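Local coordinates for protein antibiotic biosynthesis monooxygenase (Thermus thermophilus, PDB 1IUJ) that is of unproven function but probably acts as a monooxygenase of the dimeric alpha/beta-barrel superfamily, and binds zinc ions, at residues Asn6-Arg11 with Glu16-Ala21; Arg23-Leu28 with His75-Thr80; Asp30-Phe35 with Arg63-Ser68; Leu41-Lys44 with Pro49-Val52. One frame throughout, in Å; residues are numbered along the deposited sequence.

Contact 1 (Asn6-Arg11 with Glu16-Ala21)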
loop_
_atom_site.group_PDB
_atom_site.type_symbol
_atom_site.label_atom_id
_atom_site.label_comp_id
_atom_site.label_asym_id
_atom_site.label_seq_id
_atom_site.Cartn_x
_atom_site.Cartn_y
_atom_site.Cartn_z
ATOM N N ASN B 6 6.987 2.030 -2.815
ATOM C CA ASN B 6 7.858 2.981 -3.484
ATOM C C ASN B 6 6.951 3.905 -4.244
ATOM O O ASN B 6 6.279 3.465 -5.198
ATOM C CB ASN B 6 8.777 2.232 -4.423
ATOM C CG ASN B 6 10.033 3.029 -4.807
ATOM O OD1 ASN B 6 10.852 2.541 -5.611
ATOM N ND2 ASN B 6 10.204 4.214 -4.255
ATOM N N ARG B 7 6.888 5.152 -3.787
ATOM C CA ARG B 7 6.017 6.169 -4.397
ATOM C C ARG B 7 6.793 6.897 -5.480
ATOM O O ARG B 7 7.797 7.557 -5.205
ATOM C CB ARG B 7 5.522 7.153 -3.322
ATOM C CG ARG B 7 4.848 6.468 -2.095
ATOM C CD ARG B 7 4.599 7.444 -0.968
ATOM N NE ARG B 7 3.738 8.562 -1.346
ATOM C CZ ARG B 7 2.409 8.476 -1.437
ATOM N NH1 ARG B 7 1.784 7.332 -1.179
ATOM N NH2 ARG B 7 1.704 9.543 -1.789
ATOM N N ILE B 8 6.331 6.753 -6.723
ATOM C CA ILE B 8 7.077 7.217 -7.889
ATOM C C ILE B 8 6.195 8.204 -8.632
ATOM O O ILE B 8 5.170 7.801 -9.196
ATOM C CB ILE B 8 7.489 6.013 -8.755
ATOM C CG1 ILE B 8 8.411 5.078 -7.933
ATOM C CG2 ILE B 8 8.150 6.498 -10.059
ATOM C CD1 ILE B 8 8.536 3.698 -8.501
ATOM N N PRO B 9 6.563 9.492 -8.626
ATOM C CA PRO B 9 5.738 10.528 -9.229
ATOM C C PRO B 9 6.006 10.622 -10.721
ATOM O O PRO B 9 6.637 11.581 -11.189
ATOM C CB PRO B 9 6.191 11.807 -8.491
ATOM C CG PRO B 9 7.632 11.544 -8.194
ATOM C CD PRO B 9 7.782 10.052 -8.009
ATOM N N VAL B 10 5.505 9.644 -11.455
ATOM C CA VAL B 10 5.622 9.651 -12.929
ATOM C C VAL B 10 4.489 10.417 -13.579
ATOM O O VAL B 10 3.311 10.235 -13.230
ATOM C CB VAL B 10 5.759 8.217 -13.504
ATOM C CG1 VAL B 10 4.557 7.365 -13.179
ATOM C CG2 VAL B 10 6.003 8.235 -15.015
ATOM N N ARG B 11 4.854 11.286 -14.522
ATOM C CA ARG B 11 3.890 12.076 -15.301
ATOM C C ARG B 11 3.005 11.159 -16.168
ATOM O O ARG B 11 3.448 10.090 -16.617
ATOM C CB ARG B 11 4.662 13.089 -16.165
ATOM C CG ARG B 11 5.416 14.187 -15.401
ATOM C CD ARG B 11 5.932 15.292 -16.326
ATOM N NE ARG B 11 7.336 15.668 -16.107
ATOM C CZ ARG B 11 7.811 16.921 -16.202
ATOM N NH1 ARG B 11 9.104 17.170 -16.000
ATOM N NH2 ARG B 11 6.994 17.933 -16.485
ATOM N N GLU B 16 2.452 4.683 -19.440
ATOM C CA GLU B 16 2.579 3.436 -20.188
ATOM C C GLU B 16 4.023 2.891 -20.255
ATOM O O GLU B 16 4.272 1.691 -20.046
ATOM C CB GLU B 16 1.950 3.598 -21.582
ATOM C CG GLU B 16 2.150 2.410 -22.505
ATOM C CD GLU B 16 1.541 2.627 -23.885
ATOM O OE1 GLU B 16 1.184 3.785 -24.216
ATOM O OE2 GLU B 16 1.417 1.634 -24.638
ATOM N N GLN B 17 4.979 3.770 -20.545
ATOM C CA GLN B 17 6.361 3.361 -20.597
ATOM C C GLN B 17 6.844 2.907 -19.218
ATOM O O GLN B 17 7.571 1.911 -19.125
ATOM C CB GLN B 17 7.256 4.474 -21.145
ATOM C CG GLN B 17 8.627 3.967 -21.544
ATOM C CD GLN B 17 9.662 5.062 -21.630
ATOM O OE1 GLN B 17 9.323 6.227 -21.811
ATOM N NE2 GLN B 17 10.930 4.692 -21.480
ATOM N N PHE B 18 6.422 3.628 -18.172
ATOM C CA PHE B 18 6.741 3.255 -16.800
ATOM C C PHE B 18 6.199 1.859 -16.516
ATOM O O PHE B 18 6.915 1.014 -15.995
ATOM C CB PHE B 18 6.148 4.269 -15.804
ATOM C CG PHE B 18 6.263 3.836 -14.382
ATOM C CD1 PHE B 18 7.418 4.093 -13.683
ATOM C CD2 PHE B 18 5.223 3.133 -13.752
ATOM C CE1 PHE B 18 7.558 3.686 -12.365
ATOM C CE2 PHE B 18 5.339 2.712 -12.440
ATOM C CZ PHE B 18 6.521 2.991 -11.738
ATOM N N GLU B 19 4.940 1.613 -16.873
ATOM C CA GLU B 19 4.341 0.301 -16.618
ATOM C C GLU B 19 5.065 -0.826 -17.369
ATOM O O GLU B 19 5.281 -1.910 -16.813
ATOM C CB GLU B 19 2.842 0.318 -16.951
ATOM C CG GLU B 19 1.999 1.090 -15.934
ATOM C CD GLU B 19 0.510 0.996 -16.194
ATOM O OE1 GLU B 19 0.050 -0.001 -16.812
ATOM O OE2 GLU B 19 -0.209 1.914 -15.756
ATOM N N GLU B 20 5.442 -0.540 -18.619
ATOM C CA GLU B 20 6.100 -1.500 -19.513
ATOM C C GLU B 20 7.462 -1.805 -18.930
ATOM O O GLU B 20 7.853 -2.967 -18.823
ATOM C CB GLU B 20 6.259 -0.889 -20.918
ATOM C CG GLU B 20 5.946 -1.813 -22.100
ATOM C CD GLU B 20 5.730 -1.058 -23.428
ATOM O OE1 GLU B 20 5.876 -1.679 -24.521
ATOM O OE2 GLU B 20 5.425 0.160 -23.401
ATOM N N ALA B 21 8.165 -0.754 -18.513
ATOM C CA ALA B 21 9.455 -0.893 -17.857
ATOM C C ALA B 21 9.340 -1.666 -16.535
ATOM O O ALA B 21 10.149 -2.555 -16.260
ATOM C CB ALA B 21 10.116 0.479 -17.653
#
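Phe18 of helix 15-29 lays its ring against Ile8 and Val10, so that the first helix of this ferredoxin-like alpha/beta fold, of the dimeric alpha/beta-barrel superfamily, is fastened to the end of the strand that precedes it. The contact is wholly apolar. Ile8 reaches the far end of the ring with two methyls: CG2 lies 3.7 Å from Phe18 CE1, approaching obliquely, and CD1 lies 3.9 Å from Phe18 CZ. Val10 takes the near end, where its CG1 sits over one ring face, displaced toward the rim beside CG. Branched aliphatic residues suit this place, each offering two methyls at short range, and a phenylalanine on the helix is long enough to bridge the gap to them. Its CG stands anti to the backbone N (chi1 171°), which throws the ring out from the helix toward the strand.

Between the two aliphatic residues, Pro9 is the centre of an inverse gamma turn. Val10, beyond the strand's end, still points to the same side as Ile8; the closing bond of the turn, Val10 N to Ile8 O, is weak. Tyr50 of the adjacent strand also meets the Phe18 ring, with the planes about 55° apart, and packs on Val10. At the root of the aromatic side chain, Val10 CG2 lies 4.0 Å from Phe18 CB.

Contact 2 (Arg23-Leu28 with His75-Thr80). With ZN (zinc ion), chain I.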
loop_
_atom_site.group_PDB
_atom_site.type_symbol
_atom_site.label_atom_id
_atom_site.label_comp_id
_atom_site.label_asym_id
_atom_site.label_seq_id
_atom_site.Cartn_x
_atom_site.Cartn_y
_atom_site.Cartn_z
ATOM N N ARG B 23 7.036 -3.876 -15.621
ATOM C CA ARG B 23 6.646 -5.260 -15.835
ATOM C C ARG B 23 7.904 -6.135 -15.792
ATOM O O ARG B 23 7.896 -7.248 -15.227
ATOM C CB ARG B 23 5.923 -5.368 -17.171
ATOM C CG ARG B 23 5.419 -6.754 -17.530
ATOM C CD ARG B 23 4.502 -6.734 -18.728
ATOM N NE ARG B 23 3.101 -6.997 -18.376
ATOM C CZ ARG B 23 2.177 -6.069 -18.093
ATOM N NH1 ARG B 23 0.935 -6.458 -17.800
ATOM N NH2 ARG B 23 2.469 -4.763 -18.104
ATOM N N GLN B 24 8.986 -5.611 -16.361
ATOM C CA GLN B 24 10.273 -6.315 -16.338
ATOM C C GLN B 24 10.879 -6.473 -14.937
ATOM O O GLN B 24 11.438 -7.516 -14.623
ATOM C CB GLN B 24 11.251 -5.675 -17.307
ATOM C CG GLN B 24 11.198 -6.333 -18.674
ATOM C CD GLN B 24 11.058 -5.331 -19.789
ATOM O OE1 GLN B 24 12.030 -5.042 -20.493
ATOM N NE2 GLN B 24 9.848 -4.809 -19.971
ATOM N N ARG B 25 10.744 -5.457 -14.087
ATOM C CA ARG B 25 11.268 -5.518 -12.730
ATOM C C ARG B 25 10.551 -6.568 -11.899
ATOM O O ARG B 25 11.184 -7.264 -11.097
ATOM C CB ARG B 25 11.157 -4.159 -12.050
ATOM C CG ARG B 25 12.203 -3.179 -12.467
ATOM C CD ARG B 25 12.095 -1.857 -11.735
ATOM N NE ARG B 25 12.030 -1.969 -10.274
ATOM C CZ ARG B 25 12.518 -1.041 -9.450
ATOM N NH1 ARG B 25 13.137 -0.012 -10.003
ATOM N NH2 ARG B 25 12.435 -1.155 -8.105
ATOM N N ALA B 26 9.241 -6.705 -12.103
ATOM C CA ALA B 26 8.494 -7.709 -11.368
ATOM C C ALA B 26 9.004 -9.092 -11.797
ATOM O O ALA B 26 9.037 -9.988 -10.995
ATOM C CB ALA B 26 6.992 -7.568 -11.610
ATOM N N ARG B 27 9.409 -9.237 -13.062
ATOM C CA ARG B 27 9.954 -10.511 -13.547
ATOM C C ARG B 27 11.237 -10.921 -12.800
ATOM O O ARG B 27 11.411 -12.087 -12.449
ATOM C CB ARG B 27 10.186 -10.479 -15.068
ATOM C CG ARG B 27 8.898 -10.691 -15.865
ATOM C CD ARG B 27 8.981 -10.270 -17.324
ATOM N NE ARG B 27 9.348 -11.357 -18.230
ATOM C CZ ARG B 27 10.450 -11.383 -18.981
ATOM N NH1 ARG B 27 10.673 -12.420 -19.785
ATOM N NH2 ARG B 27 11.331 -10.378 -18.940
ATOM N N LEU B 28 12.113 -9.958 -12.538
ATOM C CA LEU B 28 13.408 -10.249 -11.922
ATOM C C LEU B 28 13.319 -10.562 -10.422
ATOM O O LEU B 28 14.213 -11.220 -9.883
ATOM C CB LEU B 28 14.393 -9.093 -12.164
ATOM C CG LEU B 28 14.993 -8.983 -13.567
ATOM C CD1 LEU B 28 15.485 -7.594 -13.835
ATOM C CD2 LEU B 28 16.132 -9.991 -13.724
ATOM N N HIS B 75 16.671 -2.142 -12.033
ATOM C CA HIS B 75 16.836 -0.694 -12.135
ATOM C C HIS B 75 17.311 -0.163 -13.504
ATOM O O HIS B 75 17.256 1.046 -13.767
ATOM C CB HIS B 75 17.630 -0.165 -10.952
ATOM C CG HIS B 75 16.812 -0.091 -9.709
ATOM N ND1 HIS B 75 16.332 -1.215 -9.072
ATOM C CD2 HIS B 75 16.313 0.973 -9.035
ATOM C CE1 HIS B 75 15.579 -0.845 -8.051
ATOM N NE2 HIS B 75 15.578 0.475 -7.987
ATOM N N ALA B 76 17.725 -1.047 -14.410
ATOM C CA ALA B 76 17.902 -0.613 -15.805
ATOM C C ALA B 76 16.584 -0.137 -16.461
ATOM O O ALA B 76 16.590 0.231 -17.640
ATOM C CB ALA B 76 18.594 -1.691 -16.654
ATOM N N ARG B 77 15.488 -0.110 -15.677
ATOM C CA ARG B 77 14.166 0.422 -16.079
ATOM C C ARG B 77 14.128 1.942 -16.303
ATOM O O ARG B 77 14.396 2.402 -17.412
ATOM C CB ARG B 77 13.061 0.033 -15.081
ATOM C CG ARG B 77 13.450 0.053 -13.593
ATOM C CD ARG B 77 13.487 1.412 -12.913
ATOM N NE ARG B 77 14.864 1.889 -12.777
ATOM C CZ ARG B 77 15.262 2.925 -12.036
ATOM N NH1 ARG B 77 16.553 3.250 -12.004
ATOM N NH2 ARG B 77 14.387 3.638 -11.339
ATOM N N SER B 78 13.772 2.701 -15.261
ATOM C CA SER B 78 13.768 4.169 -15.276
ATOM C C SER B 78 15.183 4.736 -15.426
ATOM O O SER B 78 15.406 5.954 -15.335
ATOM C CB SER B 78 13.052 4.749 -14.036
ATOM O OG SER B 78 13.775 5.833 -13.450
ATOM N N GLY B 79 16.138 3.836 -15.640
ATOM C CA GLY B 79 17.350 4.196 -16.338
ATOM C C GLY B 79 16.936 4.638 -17.734
ATOM O O GLY B 79 17.459 5.632 -18.245
ATOM N N THR B 80 15.996 3.910 -18.345
ATOM C CA THR B 80 15.529 4.246 -19.697
ATOM C C THR B 80 14.490 5.359 -19.675
ATOM O O THR B 80 14.317 6.056 -20.678
ATOM C CB THR B 80 14.989 3.014 -20.508
ATOM O OG1 THR B 80 13.831 2.458 -19.873
ATOM C CG2 THR B 80 15.982 1.856 -20.529
HETATM ZN ZN ZN I . 14.780 1.674 -6.564
HETATM O O HOH W 1 13.176 2.827 -7.880
#
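Arg25 reaches from helix 15-29 to the loop after helix 69-74, ending at a zinc-bound histidine. From CB its chain runs out straight to CD alongside the aliphatic part of Arg77, whose modelled carbons are too close there for the fine detail to be trusted. A bend at chi3 (51°) then swings the guanidinium to the imidazole of His75. NH1 lies over the centre of that ring, 3.1 Å above its plane, and NH2 is 3.2 Å from His75 CE1, the two flat groups being inclined by 44°. No hydrogen bond joins Arg25 NH1 to His75 NE2, because that nitrogen is given to zinc at 2.0 Å; a water also binds the metal, at 2.4 Å. His75 ND1 is held by the carbonyl of Phe71, fixing the ring's rotation, and histidine suits a place needing both a metal ligand and an N-H donor.

Arg77 turns back on its own loop, and its NE, 2.7 Å from His75 O, shares that oxygen with NH1 in a side-on grip. Phe71, in helix 69-74, stacks on the imidazole, while Arg77 packs on Ala21 of helix 15-29; Arg23 and Ala26, also on helix 15-29, pack on Leu99 of the second subunit.

Contact 3 (Asp30-Phe35 with Arg63-Ser68). With ZN (zinc ion), chain D.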
loop_
_atom_site.group_PDB
_atom_site.type_symbol
_atom_site.label_atom_id
_atom_site.label_comp_id
_atom_site.label_asym_id
_atom_site.label_seq_id
_atom_site.Cartn_x
_atom_site.Cartn_y
_atom_site.Cartn_z
ATOM N N ASP B 30 10.800 -12.302 -8.987
ATOM C CA ASP B 30 10.006 -13.531 -8.745
ATOM C C ASP B 30 10.695 -14.707 -8.033
ATOM O O ASP B 30 10.079 -15.388 -7.199
ATOM C CB ASP B 30 9.369 -14.032 -10.049
ATOM C CG ASP B 30 8.105 -13.271 -10.403
ATOM O OD1 ASP B 30 7.522 -13.543 -11.481
ATOM O OD2 ASP B 30 7.610 -12.383 -9.675
ATOM N N ARG B 31 11.952 -14.969 -8.363
ATOM C CA ARG B 31 12.630 -16.124 -7.787
ATOM C C ARG B 31 13.282 -15.757 -6.461
ATOM O O ARG B 31 13.904 -16.596 -5.808
ATOM C CB ARG B 31 13.660 -16.694 -8.767
ATOM C CG ARG B 31 13.176 -17.944 -9.506
ATOM C CD ARG B 31 13.641 -18.041 -10.956
ATOM N NE ARG B 31 14.414 -19.254 -11.210
ATOM C CZ ARG B 31 14.666 -19.748 -12.421
ATOM N NH1 ARG B 31 14.190 -19.146 -13.501
ATOM N NH2 ARG B 31 15.385 -20.858 -12.553
ATOM N N MET B 32 13.141 -14.490 -6.063
ATOM C CA MET B 32 13.893 -13.989 -4.925
ATOM C C MET B 32 13.472 -14.667 -3.630
ATOM O O MET B 32 12.293 -14.764 -3.324
ATOM C CB MET B 32 13.804 -12.455 -4.800
ATOM C CG MET B 32 14.498 -11.672 -5.910
ATOM S SD MET B 32 16.228 -12.094 -6.113
ATOM C CE MET B 32 16.875 -11.922 -4.363
ATOM N N PRO B 33 14.440 -15.195 -2.896
ATOM C CA PRO B 33 14.156 -15.767 -1.583
ATOM C C PRO B 33 13.299 -14.826 -0.744
ATOM O O PRO B 33 13.640 -13.648 -0.617
ATOM C CB PRO B 33 15.544 -15.881 -0.960
ATOM C CG PRO B 33 16.429 -16.152 -2.142
ATOM C CD PRO B 33 15.854 -15.371 -3.291
ATOM N N GLY B 34 12.203 -15.333 -0.193
ATOM C CA GLY B 34 11.404 -14.529 0.723
ATOM C C GLY B 34 10.472 -13.559 0.025
ATOM O O GLY B 34 9.673 -12.870 0.680
ATOM N N PHE B 35 10.549 -13.484 -1.303
ATOM C CA PHE B 35 9.573 -12.667 -2.053
ATOM C C PHE B 35 8.198 -13.324 -1.957
ATOM O O PHE B 35 8.050 -14.541 -2.185
ATOM C CB PHE B 35 9.985 -12.513 -3.529
ATOM C CG PHE B 35 8.913 -11.933 -4.409
ATOM C CD1 PHE B 35 8.687 -10.564 -4.418
ATOM C CD2 PHE B 35 8.119 -12.738 -5.223
ATOM C CE1 PHE B 35 7.674 -9.981 -5.222
ATOM C CE2 PHE B 35 7.115 -12.171 -6.042
ATOM C CZ PHE B 35 6.882 -10.796 -6.039
ATOM N N ARG B 63 16.428 -6.711 2.354
ATOM C CA ARG B 63 17.815 -6.224 2.301
ATOM C C ARG B 63 18.667 -7.067 1.343
ATOM O O ARG B 63 19.420 -6.530 0.569
ATOM C CB ARG B 63 18.490 -6.215 3.655
ATOM C CG ARG B 63 17.747 -5.383 4.748
ATOM C CD ARG B 63 17.690 -6.091 6.161
ATOM N NE ARG B 63 17.628 -5.223 7.360
ATOM C CZ ARG B 63 17.298 -5.606 8.597
ATOM N NH1 ARG B 63 16.956 -6.857 8.884
ATOM N NH2 ARG B 63 17.280 -4.703 9.585
ATOM N N ALA B 64 18.515 -8.380 1.379
ATOM C CA ALA B 64 19.276 -9.246 0.470
ATOM C C ALA B 64 18.954 -8.910 -0.991
ATOM O O ALA B 64 19.827 -8.820 -1.873
ATOM C CB ALA B 64 18.977 -10.682 0.781
ATOM N N TRP B 65 17.676 -8.679 -1.247
ATOM C CA TRP B 65 17.263 -8.281 -2.556
ATOM C C TRP B 65 17.919 -6.982 -3.030
ATOM O O TRP B 65 18.387 -6.896 -4.153
ATOM C CB TRP B 65 15.752 -8.124 -2.591
ATOM C CG TRP B 65 15.379 -7.802 -3.955
ATOM C CD1 TRP B 65 15.750 -8.502 -5.091
ATOM C CD2 TRP B 65 14.655 -6.678 -4.403
ATOM N NE1 TRP B 65 15.271 -7.873 -6.205
ATOM C CE2 TRP B 65 14.584 -6.753 -5.814
ATOM C CE3 TRP B 65 14.034 -5.616 -3.762
ATOM C CZ2 TRP B 65 13.908 -5.804 -6.586
ATOM C CZ3 TRP B 65 13.361 -4.674 -4.523
ATOM C CH2 TRP B 65 13.307 -4.769 -5.923
ATOM N N THR B 66 17.955 -5.950 -2.190
ATOM C CA THR B 66 18.584 -4.684 -2.592
ATOM C C THR B 66 20.053 -4.828 -2.963
ATOM O O THR B 66 20.571 -4.015 -3.698
ATOM C CB THR B 66 18.452 -3.550 -1.544
ATOM O OG1 THR B 66 19.174 -3.911 -0.340
ATOM C CG2 THR B 66 16.983 -3.324 -1.117
ATOM N N GLU B 67 20.708 -5.872 -2.455
ATOM C CA GLU B 67 22.108 -6.095 -2.739
ATOM C C GLU B 67 22.360 -7.053 -3.904
ATOM O O GLU B 67 23.521 -7.335 -4.196
ATOM C CB GLU B 67 22.811 -6.567 -1.470
ATOM C CG GLU B 67 22.860 -5.425 -0.439
ATOM C CD GLU B 67 23.337 -5.849 0.935
ATOM O OE1 GLU B 67 23.692 -7.009 1.167
ATOM O OE2 GLU B 67 23.265 -4.974 1.824
ATOM N N SER B 68 21.297 -7.474 -4.586
ATOM C CA SER B 68 21.381 -8.518 -5.616
ATOM C C SER B 68 21.601 -7.993 -7.026
ATOM O O SER B 68 21.207 -6.894 -7.371
ATOM C CB SER B 68 20.099 -9.364 -5.574
ATOM O OG SER B 68 18.991 -8.704 -6.157
HETATM ZN ZN ZN D . 24.791 -7.401 2.727
#
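Met32 and Trp65 approach to 7.0 Å between their CA atoms, where a type II beta turn running from Met32 to Phe35 passes the last turn of helix 59-66. Gly34 occupies the positive-phi corner of this turn (phi 81°), a conformation glycine adopts readily, and Phe35 N closes it on Met32 O.

The side chains of Met32 and Trp65 cross at about a right angle. Met32 bends at both chi2 and chi3 and so curls around the pyrrole corner of the indole: CG lies 3.5 Å from Trp65 CD1, and CE is 3.7 Å from the same carbon. The sulfur takes part in a Met-aromatic contact, SD being 4.8 Å from the centroid of the five-membered ring, in an oblique position. A flexible, polarisable thioether suits this partly exposed spot because it can follow the outline of the indole.

Ser68 adjoins the methyl group and marks the N-cap of the next helix. Its OG gives a hydrogen bond to Trp65 O at 2.8 Å, on a lone pair in the carbonyl plane, and also bonds to Phe71 N, so one small hydroxyl joins the end of one helix to the start of the next. Glu67, just past helix 59-66, extends its chain to bind a zinc ion through OE1 at 1.9 Å. Around the indole, Phe71 meets it edge-to-face, Val29 of helix 15-29 touches it, and Trp56 of strand 50-56 packs on both Trp65 and Met32.

Contact 4 (Leu41-Lys44 with Pro49-Val52)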
loop_
_atom_site.group_PDB
_atom_site.type_symbol
_atom_site.label_atom_id
_atom_site.label_comp_id
_atom_site.label_asym_id
_atom_site.label_seq_id
_atom_site.Cartn_x
_atom_site.Cartn_y
_atom_site.Cartn_z
ATOM N N LEU B 41 0.536 -0.079 -8.700
ATOM C CA LEU B 41 -0.741 0.589 -8.414
ATOM C C LEU B 41 -0.783 1.949 -9.088
ATOM O O LEU B 41 0.020 2.830 -8.806
ATOM C CB LEU B 41 -0.898 0.734 -6.887
ATOM C CG LEU B 41 -0.867 -0.520 -6.064
ATOM C CD1 LEU B 41 -0.974 -0.171 -4.590
ATOM C CD2 LEU B 41 -1.980 -1.506 -6.439
ATOM N N ARG B 42 -1.725 2.108 -10.028
ATOM C CA ARG B 42 -1.902 3.383 -10.731
ATOM C C ARG B 42 -2.846 4.282 -9.927
ATOM O O ARG B 42 -3.919 3.802 -9.519
ATOM C CB ARG B 42 -2.530 3.136 -12.116
ATOM C CG ARG B 42 -2.680 4.396 -12.983
ATOM C CD ARG B 42 -3.392 4.126 -14.300
ATOM N NE ARG B 42 -4.710 3.558 -14.067
ATOM C CZ ARG B 42 -5.311 2.698 -14.885
ATOM N NH1 ARG B 42 -4.727 2.322 -16.026
ATOM N NH2 ARG B 42 -6.507 2.221 -14.568
ATOM N N PRO B 43 -2.480 5.545 -9.709
ATOM C CA PRO B 43 -3.295 6.448 -8.888
ATOM C C PRO B 43 -4.600 6.786 -9.591
ATOM O O PRO B 43 -4.643 6.863 -10.813
ATOM C CB PRO B 43 -2.416 7.687 -8.748
ATOM C CG PRO B 43 -1.568 7.699 -10.065
ATOM C CD PRO B 43 -1.277 6.230 -10.251
ATOM N N LYS B 44 -5.656 6.998 -8.823
ATOM C CA LYS B 44 -6.916 7.472 -9.396
ATOM C C LYS B 44 -6.747 8.839 -10.079
ATOM O O LYS B 44 -7.309 9.074 -11.182
ATOM C CB LYS B 44 -8.005 7.528 -8.303
ATOM C CG LYS B 44 -9.401 7.865 -8.836
ATOM C CD LYS B 44 -10.362 6.668 -8.741
ATOM C CE LYS B 44 -10.303 5.733 -9.947
ATOM N NZ LYS B 44 -9.289 4.634 -9.760
ATOM N N PRO B 49 1.293 10.038 -7.129
ATOM C CA PRO B 49 2.289 9.042 -7.547
ATOM C C PRO B 49 1.741 7.618 -7.729
ATOM O O PRO B 49 0.823 7.187 -7.032
ATOM C CB PRO B 49 3.292 9.081 -6.395
ATOM C CG PRO B 49 2.401 9.393 -5.182
ATOM C CD PRO B 49 1.481 10.435 -5.718
ATOM N N TYR B 50 2.350 6.881 -8.663
ATOM C CA TYR B 50 2.225 5.415 -8.673
ATOM C C TYR B 50 2.797 4.876 -7.362
ATOM O O TYR B 50 3.676 5.514 -6.769
ATOM C CB TYR B 50 3.042 4.823 -9.852
ATOM C CG TYR B 50 2.281 4.687 -11.162
ATOM C CD1 TYR B 50 1.984 5.804 -11.940
ATOM C CD2 TYR B 50 1.869 3.436 -11.608
ATOM C CE1 TYR B 50 1.294 5.656 -13.164
ATOM C CE2 TYR B 50 1.169 3.278 -12.825
ATOM C CZ TYR B 50 0.890 4.395 -13.569
ATOM O OH TYR B 50 0.174 4.231 -14.758
ATOM N N VAL B 51 2.289 3.728 -6.934
ATOM C CA VAL B 51 2.913 2.961 -5.834
ATOM C C VAL B 51 3.309 1.577 -6.274
ATOM O O VAL B 51 2.498 0.812 -6.757
ATOM C CB VAL B 51 2.029 2.930 -4.541
ATOM C CG1 VAL B 51 2.636 2.013 -3.489
ATOM C CG2 VAL B 51 1.921 4.317 -3.974
ATOM N N VAL B 52 4.584 1.231 -6.076
ATOM C CA VAL B 52 5.011 -0.145 -6.288
ATOM C C VAL B 52 5.046 -0.746 -4.889
ATOM O O VAL B 52 5.848 -0.324 -4.018
ATOM C CB VAL B 52 6.380 -0.239 -6.931
ATOM C CG1 VAL B 52 6.829 -1.707 -6.954
ATOM C CG2 VAL B 52 6.415 0.433 -8.324
#
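The beta hairpin of strands 35-43 and 50-56 carries this contact near its connecting loop, with Leu41 and Val51 facing each other as an antiparallel hydrogen-bonded pair. Both backbone bonds of the pair are made: Leu41 N to Val51 O at 2.9 Å, and Val51 N to Leu41 O at 3.1 Å, the second the straighter at 162°. Leu41 O receives in addition a CA-H...O contact from Tyr50. The side chains of Leu41 and Val51 lie on one face of the sheet, where CD1 of the leucine is 4.3 Å from CB of the valine, and branched aliphatic residues suit this buried strand pairing.

Tyr50 is on the other face, and its ring lies against the neighbouring strand. Arg42 CA and Pro43 CD both sit over the same face of the ring, 4.0 and 3.9 Å from its centroid, as CH-pi contacts. Proline is apt here because its ring presents CD, a carbon made electron-poor by the adjacent nitrogen, to the aromatic cloud. With CG anti to the backbone N (chi1 -176°), Arg42 runs beside the tyrosine in the same direction, so that its CG comes within 3.4 Å of Tyr50 OH. The hydroxyl itself is hydrogen-bonded to Glu19 of helix 15-29.

Strand 35-43 continues the sheet into the second subunit, since Leu41, Arg42 and Pro43 pair with a strand of that chain. The chemistry thus divides by direction: backbone bonds set the register of the hairpin, while the phenol, apolar on its face and polar at its end, can pack against Pro43 and still anchor to a helix carboxylate.

Contacts 1 and 2 follow each other along helix 15-29, their centres 10 Å apart, and meet where Ala21 CB lies 3.9 Å from Arg77 CB. Contact 4 is about 8 Å from contact 1, centre to centre; strands 2-8 and 50-56 are neighbours in the sheet, and Glu19 OE2 to Tyr50 OH, 2.6 Å, joins the helix to it. Contact 3 lies across the chain's centre from contacts 1 and 4, about 21 and 23 Å away between centres. Two of the zinc ligands lie in contacts 2 and 3, with the side chains of His75 and Glu67 about 11 Å apart, each binding a different zinc ion; Trp65 comes within about 5 Å of the His75 side chain.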